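N-acetylmuramoyl-L-alanine amidase domain-containing protein SAOUHSC_02979 (Staphylococcus aureus, PDB 5T1Q) probably hydrolyses amide bonds as a secreted hydrolase of the N-acetylmuramoyl-L-alanine amidase type, this chain carrying its glucosaminidase-family and CHAP domains. Local coordinates at residues P104-F115 against G138-L149; D25-A33 against S119-A127. One frame throughout, in Å; residues are numbered along the deposited sequence.

Contact 1 (P104-F115 against G138-L149); sequences PNHNLFGIKGAF and GFRKYPSTKESL
Arg140 and Asn107 converge on the carbonyl oxygen of Ile111, where loop 104-115 of the glucosaminidase-family (lysozyme clan) domain meets the second strand of a two-stranded β hairpin and the helix that follows it. Arg140 N donates to Ile111 O at 3.1 Å, with an N-H...O angle of 173°, and Asn107 ND2 donates to the same oxygen. Along the Arg140 side chain, CB lies 3.7 Å from Ile111 O. CG, anti to the carbonyl carbon (chi1 -58°), passes beside Lys112 O and Ala114 N, and CD touches Ile111 CG2. The extended chain brings NE within 3.0 Å of Lys112 O, a bent bond (133°) whose acceptor is tilted from the guanidinium plane. Ile111 CG2 sits 3.4 Å above one face of that group, off its centre; NH2 lies near Lys112 O, while NH1 makes a salt bridge with Asp151, also hydrogen-bonded to Tyr142 OH. The Tyr142 ring meets the Phe115 ring obliquely, the centroids 4.7 Å apart. Further on, Leu108 N donates to Ser148 OG at 3.1 Å, tying the loop to the helix. A water links side chains here, 2.7 Å from Ser148 OG and donating to Asn107 OD1 and, weakly, to Tyr142 OH.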
loop_
_atom_site.group_PDB
_atom_site.type_symbol
_atom_site.label_atom_id
_atom_site.label_comp_id
_atom_site.label_asym_id
_atom_site.label_seq_id
_atom_site.Cartn_x
_atom_site.Cartn_y
_atom_site.Cartn_z
ATOM N N PRO A 104 16.686 10.168 6.243
ATOM C CA PRO A 104 16.710 11.614 6.518
ATOM C C PRO A 104 15.662 12.401 5.721
ATOM O O PRO A 104 15.779 13.609 5.603
ATOM C CB PRO A 104 18.110 12.001 6.048
ATOM C CG PRO A 104 18.336 11.102 4.881
ATOM C CD PRO A 104 17.712 9.787 5.258
ATOM N N ASN A 105 14.633 11.731 5.211
ATOM C CA ASN A 105 13.643 12.394 4.347
ATOM C C ASN A 105 12.432 12.953 5.097
ATOM O O ASN A 105 11.967 14.046 4.787
ATOM C CB ASN A 105 13.248 11.434 3.238
ATOM C CG ASN A 105 14.439 11.019 2.392
ATOM O OD1 ASN A 105 15.285 11.847 2.037
ATOM N ND2 ASN A 105 14.517 9.744 2.068
ATOM N N HIS A 106 11.923 12.193 6.064
ATOM C CA HIS A 106 10.830 12.632 6.954
ATOM C C HIS A 106 9.516 13.105 6.277
ATOM O O HIS A 106 8.717 13.808 6.899
ATOM C CB HIS A 106 11.347 13.750 7.886
ATOM C CG HIS A 106 12.573 13.383 8.672
ATOM N ND1 HIS A 106 13.831 13.856 8.356
ATOM C CD2 HIS A 106 12.730 12.612 9.776
ATOM C CE1 HIS A 106 14.709 13.388 9.226
ATOM N NE2 HIS A 106 14.067 12.633 10.100
ATOM N N ASN A 107 9.290 12.706 5.026
ATOM C CA ASN A 107 8.097 13.108 4.270
ATOM C C ASN A 107 6.994 12.063 4.526
ATOM O O ASN A 107 7.001 10.972 3.955
ATOM C CB ASN A 107 8.476 13.214 2.789
ATOM C CG ASN A 107 7.366 13.776 1.907
ATOM O OD1 ASN A 107 6.197 13.832 2.286
ATOM N ND2 ASN A 107 7.745 14.200 0.708
ATOM N N LEU A 108 6.054 12.418 5.392
ATOM C CA LEU A 108 4.985 11.519 5.801
ATOM C C LEU A 108 3.761 11.485 4.903
ATOM O O LEU A 108 2.966 10.535 4.991
ATOM C CB LEU A 108 4.500 11.905 7.194
ATOM C CG LEU A 108 5.524 11.945 8.309
ATOM C CD1 LEU A 108 4.801 12.291 9.598
ATOM C CD2 LEU A 108 6.253 10.619 8.426
ATOM N N PHE A 109 3.603 12.489 4.047
ATOM C CA PHE A 109 2.410 12.596 3.206
ATOM C C PHE A 109 2.634 12.393 1.720
ATOM O O PHE A 109 1.711 12.592 0.924
ATOM C CB PHE A 109 1.764 13.961 3.459
ATOM C CG PHE A 109 1.363 14.158 4.875
ATOM C CD1 PHE A 109 2.276 14.614 5.806
ATOM C CD2 PHE A 109 0.089 13.841 5.290
ATOM C CE1 PHE A 109 1.921 14.759 7.130
ATOM C CE2 PHE A 109 -0.273 13.992 6.613
ATOM C CZ PHE A 109 0.643 14.443 7.535
ATOM N N GLY A 110 3.836 11.988 1.336
ATOM C CA GLY A 110 4.147 11.783 -0.078
ATOM C C GLY A 110 3.960 13.032 -0.922
ATOM O O GLY A 110 3.459 12.966 -2.047
ATOM N N ILE A 111 4.366 14.175 -0.380
ATOM C CA ILE A 111 4.236 15.445 -1.089
ATOM C C ILE A 111 5.433 15.609 -2.013
ATOM O O ILE A 111 6.578 15.554 -1.561
ATOM C CB ILE A 111 4.142 16.640 -0.122
ATOM C CG1 ILE A 111 3.019 16.412 0.893
ATOM C CG2 ILE A 111 3.893 17.940 -0.894
ATOM C CD1 ILE A 111 2.883 17.515 1.923
ATOM N N LYS A 112 5.151 15.816 -3.300
ATOM C CA LYS A 112 6.183 16.003 -4.326
ATOM C C LYS A 112 6.757 17.426 -4.321
ATOM O O LYS A 112 6.155 18.335 -3.763
ATOM C CB LYS A 112 5.620 15.679 -5.713
ATOM C CG LYS A 112 5.336 14.192 -5.935
ATOM C CD LYS A 112 4.537 13.922 -7.208
ATOM C CE LYS A 112 5.265 14.351 -8.468
ATOM N NZ LYS A 112 4.488 14.041 -9.707
ATOM N N GLY A 113 7.933 17.586 -4.936
ATOM C CA GLY A 113 8.615 18.878 -5.037
ATOM C C GLY A 113 9.851 18.963 -4.145
ATOM O O GLY A 113 10.581 17.982 -3.972
ATOM N N ALA A 114 10.082 20.154 -3.599
ATOM C CA ALA A 114 11.207 20.411 -2.702
ATOM C C ALA A 114 10.748 21.300 -1.549
ATOM O O ALA A 114 9.775 22.039 -1.677
ATOM C CB ALA A 114 12.341 21.070 -3.459
ATOM N N PHE A 115 11.431 21.184 -0.413
ATOM C CA PHE A 115 11.119 21.974 0.779
ATOM C C PHE A 115 12.372 22.722 1.203
ATOM O O PHE A 115 13.377 22.101 1.558
ATOM C CB PHE A 115 10.644 21.064 1.904
ATOM C CG PHE A 115 10.390 21.779 3.203
ATOM C CD1 PHE A 115 9.179 22.416 3.440
ATOM C CD2 PHE A 115 11.363 21.807 4.198
ATOM C CE1 PHE A 115 8.943 23.071 4.638
ATOM C CE2 PHE A 115 11.131 22.457 5.400
ATOM C CZ PHE A 115 9.918 23.091 5.619
ATOM N N GLY A 138 10.739 13.862 -7.788
ATOM C CA GLY A 138 11.347 14.506 -6.635
ATOM C C GLY A 138 10.326 14.729 -5.540
ATOM O O GLY A 138 9.245 15.234 -5.789
ATOM N N PHE A 139 10.670 14.331 -4.324
ATOM C CA PHE A 139 9.801 14.498 -3.169
ATOM C C PHE A 139 10.461 15.436 -2.191
ATOM O O PHE A 139 11.688 15.514 -2.121
ATOM C CB PHE A 139 9.507 13.153 -2.497
ATOM C CG PHE A 139 8.510 12.313 -3.235
ATOM C CD1 PHE A 139 8.905 11.514 -4.290
ATOM C CD2 PHE A 139 7.170 12.304 -2.853
ATOM C CE1 PHE A 139 7.987 10.720 -4.968
ATOM C CE2 PHE A 139 6.239 11.507 -3.524
ATOM C CZ PHE A 139 6.650 10.716 -4.589
ATOM N N ARG A 140 9.632 16.140 -1.432
ATOM C CA ARG A 140 10.117 17.097 -0.464
ATOM C C ARG A 140 10.866 16.382 0.654
ATOM O O ARG A 140 10.394 15.375 1.181
ATOM C CB ARG A 140 8.955 17.929 0.094
ATOM C CG ARG A 140 8.193 18.679 -0.990
ATOM C CD ARG A 140 7.146 19.636 -0.440
ATOM N NE ARG A 140 6.394 20.270 -1.527
ATOM C CZ ARG A 140 5.400 21.149 -1.371
ATOM N NH1 ARG A 140 5.017 21.537 -0.164
ATOM N NH2 ARG A 140 4.779 21.645 -2.444
ATOM N N LYS A 141 12.056 16.892 0.958
ATOM C CA LYS A 141 12.931 16.366 1.994
ATOM C C LYS A 141 12.914 17.378 3.135
ATOM O O LYS A 141 13.283 18.539 2.942
ATOM C CB LYS A 141 14.338 16.210 1.417
ATOM C CG LYS A 141 15.408 15.668 2.349
ATOM C CD LYS A 141 16.739 15.641 1.611
ATOM C CE LYS A 141 17.887 15.195 2.493
ATOM N NZ LYS A 141 17.761 13.772 2.877
ATOM N N TYR A 142 12.459 16.946 4.308
ATOM C CA TYR A 142 12.342 17.825 5.465
ATOM C C TYR A 142 13.408 17.529 6.509
ATOM O O TYR A 142 13.922 16.420 6.552
ATOM C CB TYR A 142 10.980 17.634 6.114
ATOM C CG TYR A 142 9.802 17.810 5.189
ATOM C CD1 TYR A 142 9.263 16.726 4.507
ATOM C CD2 TYR A 142 9.204 19.053 5.019
ATOM C CE1 TYR A 142 8.169 16.878 3.672
ATOM C CE2 TYR A 142 8.111 19.212 4.186
ATOM C CZ TYR A 142 7.593 18.121 3.517
ATOM O OH TYR A 142 6.503 18.273 2.694
ATOM N N PRO A 143 13.742 18.524 7.361
ATOM C CA PRO A 143 14.718 18.271 8.438
ATOM C C PRO A 143 14.191 17.279 9.483
ATOM O O PRO A 143 14.974 16.578 10.121
ATOM C CB PRO A 143 14.917 19.654 9.084
ATOM C CG PRO A 143 14.373 20.644 8.115
ATOM C CD PRO A 143 13.329 19.939 7.311
ATOM N N SER A 144 12.869 17.259 9.663
ATOM C CA SER A 144 12.212 16.356 10.605
ATOM C C SER A 144 10.721 16.236 10.260
ATOM O O SER A 144 10.225 16.919 9.357
ATOM C CB SER A 144 12.372 16.868 12.036
ATOM O OG SER A 144 11.677 18.085 12.223
ATOM N N THR A 145 10.009 15.375 10.978
ATOM C CA THR A 145 8.577 15.202 10.745
ATOM C C THR A 145 7.762 16.418 11.205
ATOM O O THR A 145 6.591 16.538 10.861
ATOM C CB THR A 145 8.036 13.925 11.407
ATOM O OG1 THR A 145 8.264 13.978 12.812
ATOM C CG2 THR A 145 8.723 12.699 10.835
ATOM N N LYS A 146 8.377 17.302 11.985
ATOM C CA LYS A 146 7.713 18.537 12.414
ATOM C C LYS A 146 7.339 19.380 11.182
ATOM O O LYS A 146 6.197 19.816 11.049
ATOM C CB LYS A 146 8.627 19.347 13.342
ATOM C CG LYS A 146 8.017 20.647 13.864
ATOM C CD LYS A 146 8.956 21.410 14.795
ATOM C CE LYS A 146 10.158 21.996 14.065
ATOM N NZ LYS A 146 11.045 22.768 14.981
ATOM N N GLU A 147 8.307 19.589 10.288
ATOM C CA GLU A 147 8.077 20.381 9.081
ATOM C C GLU A 147 7.173 19.669 8.066
ATOM O O GLU A 147 6.576 20.324 7.222
ATOM C CB GLU A 147 9.400 20.795 8.403
ATOM C CG GLU A 147 10.306 21.737 9.209
ATOM C CD GLU A 147 11.178 21.038 10.255
ATOM O OE1 GLU A 147 11.733 21.737 11.139
ATOM O OE2 GLU A 147 11.323 19.796 10.194
ATOM N N SER A 148 7.089 18.338 8.137
ATOM C CA SER A 148 6.226 17.572 7.228
ATOM C C SER A 148 4.751 17.804 7.550
ATOM O O SER A 148 3.955 18.085 6.658
ATOM C CB SER A 148 6.552 16.077 7.300
ATOM O OG SER A 148 5.742 15.322 6.411
ATOM N N LEU A 149 4.400 17.672 8.825
ATOM C CA LEU A 149 3.030 17.901 9.299
ATOM C C LEU A 149 2.573 19.332 8.986
ATOM O O LEU A 149 1.432 19.555 8.564
ATOM C CB LEU A 149 2.953 17.668 10.810
ATOM C CG LEU A 149 3.228 16.251 11.337
ATOM C CD1 LEU A 149 3.564 16.264 12.826
ATOM C CD2 LEU A 149 2.058 15.327 11.052
HETATM O O HOH W 1 17.810 12.037 0.783
HETATM O O HOH W 2 4.907 16.119 3.990
#

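Contact 2 (D25-A33 against S119-A127); sequences DVNQKDTRA and SVPFNTLEA
Asn123 N donates to Asp30 O at 2.9 Å, nearly straight at 174°, and marks the single β bridge, Thr31 with Asn123, by which loop 25-33 joins strand 119-128. The two backbones run in the same direction here, Asp30 facing Phe122 and Arg32 facing Thr124. A side-chain bond also crosses the contact: Arg32 NH2 donates to Thr124 OG1 at 2.9 Å, and the hydroxyl oxygen lies in the guanidinium plane. The arginine chain bends at its third torsion (64°), running beside the threonine with CD also close to OG1. Phe122 packs its ring obliquely against the loop backbone, CD2 3.3 Å from Asp30 C and CZ 3.1 Å from Lys29 O.

Two waters extend the pairing. One donates to Asn123 O at 2.7 Å and accepts from Arg32 N, two atoms that do not bond directly; the other donates to two acceptors, Pro121 O and Lys29 O.

In the next shell, the loop holds its own shape. Asp30 OD1 accepts from Asn27 N at 3.3 Å, while Asp30 N and Thr31 OG1 donate to Asn27 O from opposite faces of its carbonyl plane. On the strand side, Phe122 and Thr124 pair by backbone with Ala137 and Ile135 of strand 131-140, so the loop lies along the edge of strand 119-128 that faces away from strand 131-140. Asn123 OD1 bonds to Asn136 ND2, and Arg32 NH1 forms a salt bridge with Glu92 at the end of helix 82-93.

With one guanidinium nitrogen given to a carboxylate and another to a hydroxyl, the arginine is held at both branches, and its charge is probably balanced mainly by Glu92, with Thr124 adding a neutral, directional bond.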
loop_
_atom_site.group_PDB
_atom_site.type_symbol
_atom_site.label_atom_id
_atom_site.label_comp_id
_atom_site.label_asym_id
_atom_site.label_seq_id
_atom_site.Cartn_x
_atom_site.Cartn_y
_atom_site.Cartn_z
ATOM N N ASP A 25 20.474 -0.601 -9.892
ATOM C CA ASP A 25 19.831 0.677 -10.261
ATOM C C ASP A 25 18.636 1.034 -9.368
ATOM O O ASP A 25 18.552 2.148 -8.857
ATOM C CB ASP A 25 19.384 0.641 -11.732
ATOM C CG ASP A 25 20.560 0.483 -12.711
ATOM O OD1 ASP A 25 21.719 0.772 -12.330
ATOM O OD2 ASP A 25 20.317 0.086 -13.876
ATOM N N VAL A 26 17.707 0.087 -9.215
ATOM C CA VAL A 26 16.496 0.245 -8.391
ATOM C C VAL A 26 16.752 -0.399 -7.021
ATOM O O VAL A 26 16.943 -1.610 -6.927
ATOM C CB VAL A 26 15.280 -0.421 -9.071
ATOM C CG1 VAL A 26 14.021 -0.256 -8.224
ATOM C CG2 VAL A 26 15.072 0.159 -10.464
ATOM N N ASN A 27 16.743 0.416 -5.969
ATOM C CA ASN A 27 17.078 -0.054 -4.623
ATOM C C ASN A 27 16.124 0.445 -3.546
ATOM O O ASN A 27 15.190 1.186 -3.818
ATOM C CB ASN A 27 18.548 0.311 -4.298
ATOM C CG ASN A 27 18.888 1.771 -4.594
ATOM O OD1 ASN A 27 18.012 2.605 -4.859
ATOM N ND2 ASN A 27 20.181 2.087 -4.549
ATOM N N GLN A 28 16.366 0.012 -2.317
ATOM C CA GLN A 28 15.531 0.389 -1.181
ATOM C C GLN A 28 15.491 1.881 -0.878
ATOM O O GLN A 28 14.475 2.369 -0.390
ATOM C CB GLN A 28 15.982 -0.350 0.075
ATOM C CG GLN A 28 15.862 -1.854 -0.047
ATOM C CD GLN A 28 16.187 -2.568 1.241
ATOM O OE1 GLN A 28 16.430 -1.938 2.279
ATOM N NE2 GLN A 28 16.205 -3.895 1.185
ATOM N N LYS A 29 16.570 2.602 -1.178
ATOM C CA LYS A 29 16.621 4.032 -0.883
ATOM C C LYS A 29 15.735 4.876 -1.794
ATOM O O LYS A 29 15.483 6.030 -1.474
ATOM C CB LYS A 29 18.057 4.586 -0.927
ATOM C CG LYS A 29 18.629 4.775 -2.328
ATOM C CD LYS A 29 19.919 5.588 -2.326
ATOM C CE LYS A 29 20.364 5.896 -3.753
ATOM N NZ LYS A 29 21.533 6.822 -3.805
ATOM N N ASP A 30 15.310 4.337 -2.941
ATOM C CA ASP A 30 14.446 5.100 -3.863
ATOM C C ASP A 30 13.130 4.392 -4.214
ATOM O O ASP A 30 12.534 4.656 -5.256
ATOM C CB ASP A 30 15.213 5.515 -5.132
ATOM C CG ASP A 30 15.617 4.332 -6.008
ATOM O OD1 ASP A 30 15.058 3.219 -5.854
ATOM O OD2 ASP A 30 16.503 4.537 -6.870
ATOM N N THR A 31 12.682 3.504 -3.337
ATOM C CA THR A 31 11.420 2.819 -3.545
ATOM C C THR A 31 10.534 3.075 -2.344
ATOM O O THR A 31 10.943 2.883 -1.197
ATOM C CB THR A 31 11.597 1.309 -3.815
ATOM O OG1 THR A 31 12.274 0.688 -2.714
ATOM C CG2 THR A 31 12.385 1.098 -5.105
ATOM N N ARG A 32 9.330 3.550 -2.622
ATOM C CA ARG A 32 8.365 3.857 -1.582
ATOM C C ARG A 32 7.667 2.621 -1.040
ATOM O O ARG A 32 7.733 1.530 -1.608
ATOM C CB ARG A 32 7.272 4.791 -2.117
ATOM C CG ARG A 32 7.732 6.179 -2.538
ATOM C CD ARG A 32 6.538 7.056 -2.923
ATOM N NE ARG A 32 5.634 7.306 -1.794
ATOM C CZ ARG A 32 4.464 7.954 -1.866
ATOM N NH1 ARG A 32 3.740 8.120 -0.764
ATOM N NH2 ARG A 32 4.013 8.436 -3.024
ATOM N N ALA A 33 7.011 2.826 0.091
ATOM C CA ALA A 33 6.161 1.844 0.696
ATOM C C ALA A 33 4.892 2.616 1.053
ATOM O O ALA A 33 4.967 3.735 1.565
ATOM C CB ALA A 33 6.806 1.241 1.929
ATOM N N SER A 119 15.329 18.142 -1.666
ATOM C CA SER A 119 14.484 17.202 -2.371
ATOM C C SER A 119 15.139 15.813 -2.432
ATOM O O SER A 119 16.359 15.685 -2.251
ATOM C CB SER A 119 14.236 17.754 -3.778
ATOM O OG SER A 119 13.149 17.112 -4.398
ATOM N N VAL A 120 14.325 14.781 -2.662
ATOM C CA VAL A 120 14.818 13.397 -2.759
ATOM C C VAL A 120 14.041 12.617 -3.834
ATOM O O VAL A 120 12.800 12.602 -3.818
ATOM C CB VAL A 120 14.745 12.650 -1.395
ATOM C CG1 VAL A 120 13.306 12.472 -0.926
ATOM C CG2 VAL A 120 15.454 11.297 -1.474
ATOM N N PRO A 121 14.762 11.978 -4.778
ATOM C CA PRO A 121 14.087 11.230 -5.844
ATOM C C PRO A 121 13.590 9.841 -5.420
ATOM O O PRO A 121 14.317 9.088 -4.769
ATOM C CB PRO A 121 15.172 11.103 -6.921
ATOM C CG PRO A 121 16.448 11.121 -6.162
ATOM C CD PRO A 121 16.219 12.066 -5.013
ATOM N N PHE A 122 12.351 9.527 -5.784
ATOM C CA PHE A 122 11.744 8.222 -5.487
ATOM C C PHE A 122 10.886 7.733 -6.620
ATOM O O PHE A 122 10.276 8.528 -7.341
ATOM C CB PHE A 122 10.846 8.276 -4.244
ATOM C CG PHE A 122 11.564 8.017 -2.959
ATOM C CD1 PHE A 122 12.213 9.041 -2.288
ATOM C CD2 PHE A 122 11.576 6.744 -2.408
ATOM C CE1 PHE A 122 12.869 8.796 -1.089
ATOM C CE2 PHE A 122 12.239 6.492 -1.221
ATOM C CZ PHE A 122 12.884 7.520 -0.560
ATOM N N ASN A 123 10.861 6.410 -6.775
ATOM C CA ASN A 123 9.957 5.763 -7.703
ATOM C C ASN A 123 8.634 5.722 -6.955
ATOM O O ASN A 123 8.597 5.421 -5.760
ATOM C CB ASN A 123 10.462 4.375 -8.077
ATOM C CG ASN A 123 11.743 4.441 -8.871
ATOM O OD1 ASN A 123 11.830 5.162 -9.873
ATOM N ND2 ASN A 123 12.746 3.706 -8.433
ATOM N N THR A 124 7.555 6.063 -7.636
ATOM C CA THR A 124 6.265 6.153 -6.993
ATOM C C THR A 124 5.227 5.492 -7.902
ATOM O O THR A 124 5.256 5.663 -9.126
ATOM C CB THR A 124 5.950 7.633 -6.621
ATOM O OG1 THR A 124 4.803 7.711 -5.770
ATOM C CG2 THR A 124 5.739 8.490 -7.844
ATOM N N LEU A 125 4.325 4.728 -7.291
ATOM C CA LEU A 125 3.340 3.962 -8.033
ATOM C C LEU A 125 2.102 4.772 -8.363
ATOM O O LEU A 125 1.572 5.513 -7.526
ATOM C CB LEU A 125 2.956 2.712 -7.254
ATOM C CG LEU A 125 4.128 1.798 -6.888
ATOM C CD1 LEU A 125 3.681 0.721 -5.904
ATOM C CD2 LEU A 125 4.755 1.193 -8.134
ATOM N N GLU A 126 1.637 4.599 -9.587
ATOM C CA GLU A 126 0.496 5.309 -10.097
ATOM C C GLU A 126 -0.439 4.290 -10.727
ATOM O O GLU A 126 -0.079 3.117 -10.922
ATOM C CB GLU A 126 0.959 6.300 -11.173
ATOM C CG GLU A 126 2.067 7.279 -10.772
ATOM C CD GLU A 126 1.634 8.346 -9.779
ATOM O OE1 GLU A 126 0.423 8.475 -9.488
ATOM O OE2 GLU A 126 2.520 9.088 -9.294
ATOM N N ALA A 127 -1.634 4.741 -11.067
ATOM C CA ALA A 127 -2.618 3.876 -11.685
ATOM C C ALA A 127 -3.512 4.656 -12.644
ATOM O O ALA A 127 -3.833 5.813 -12.400
ATOM C CB ALA A 127 -3.453 3.194 -10.618
HETATM O O HOH W 3 16.602 8.208 -3.630
HETATM O O HOH W 4 8.286 2.809 -5.408
#

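From the N terminus, loop 25-33 comes first; contact 2 brings it onto strand 119-128 and closes a long loop containing helices 58-78 and 82-93. Residues 104-115 follow before that strand is reached, and contact 1 joins them to 138-149, a shorter closure around the first strand of the β hairpin and most of the second. The segments alternate along the chain, so the two closures cross rather than nest. They share the hairpin: contact 2 uses its first strand, contact 1 the end of its second, and Val120 O and Phe139 N pair between them. Together they join the N-terminal loop, the hairpin, the loop before it and the start of helix 145-158.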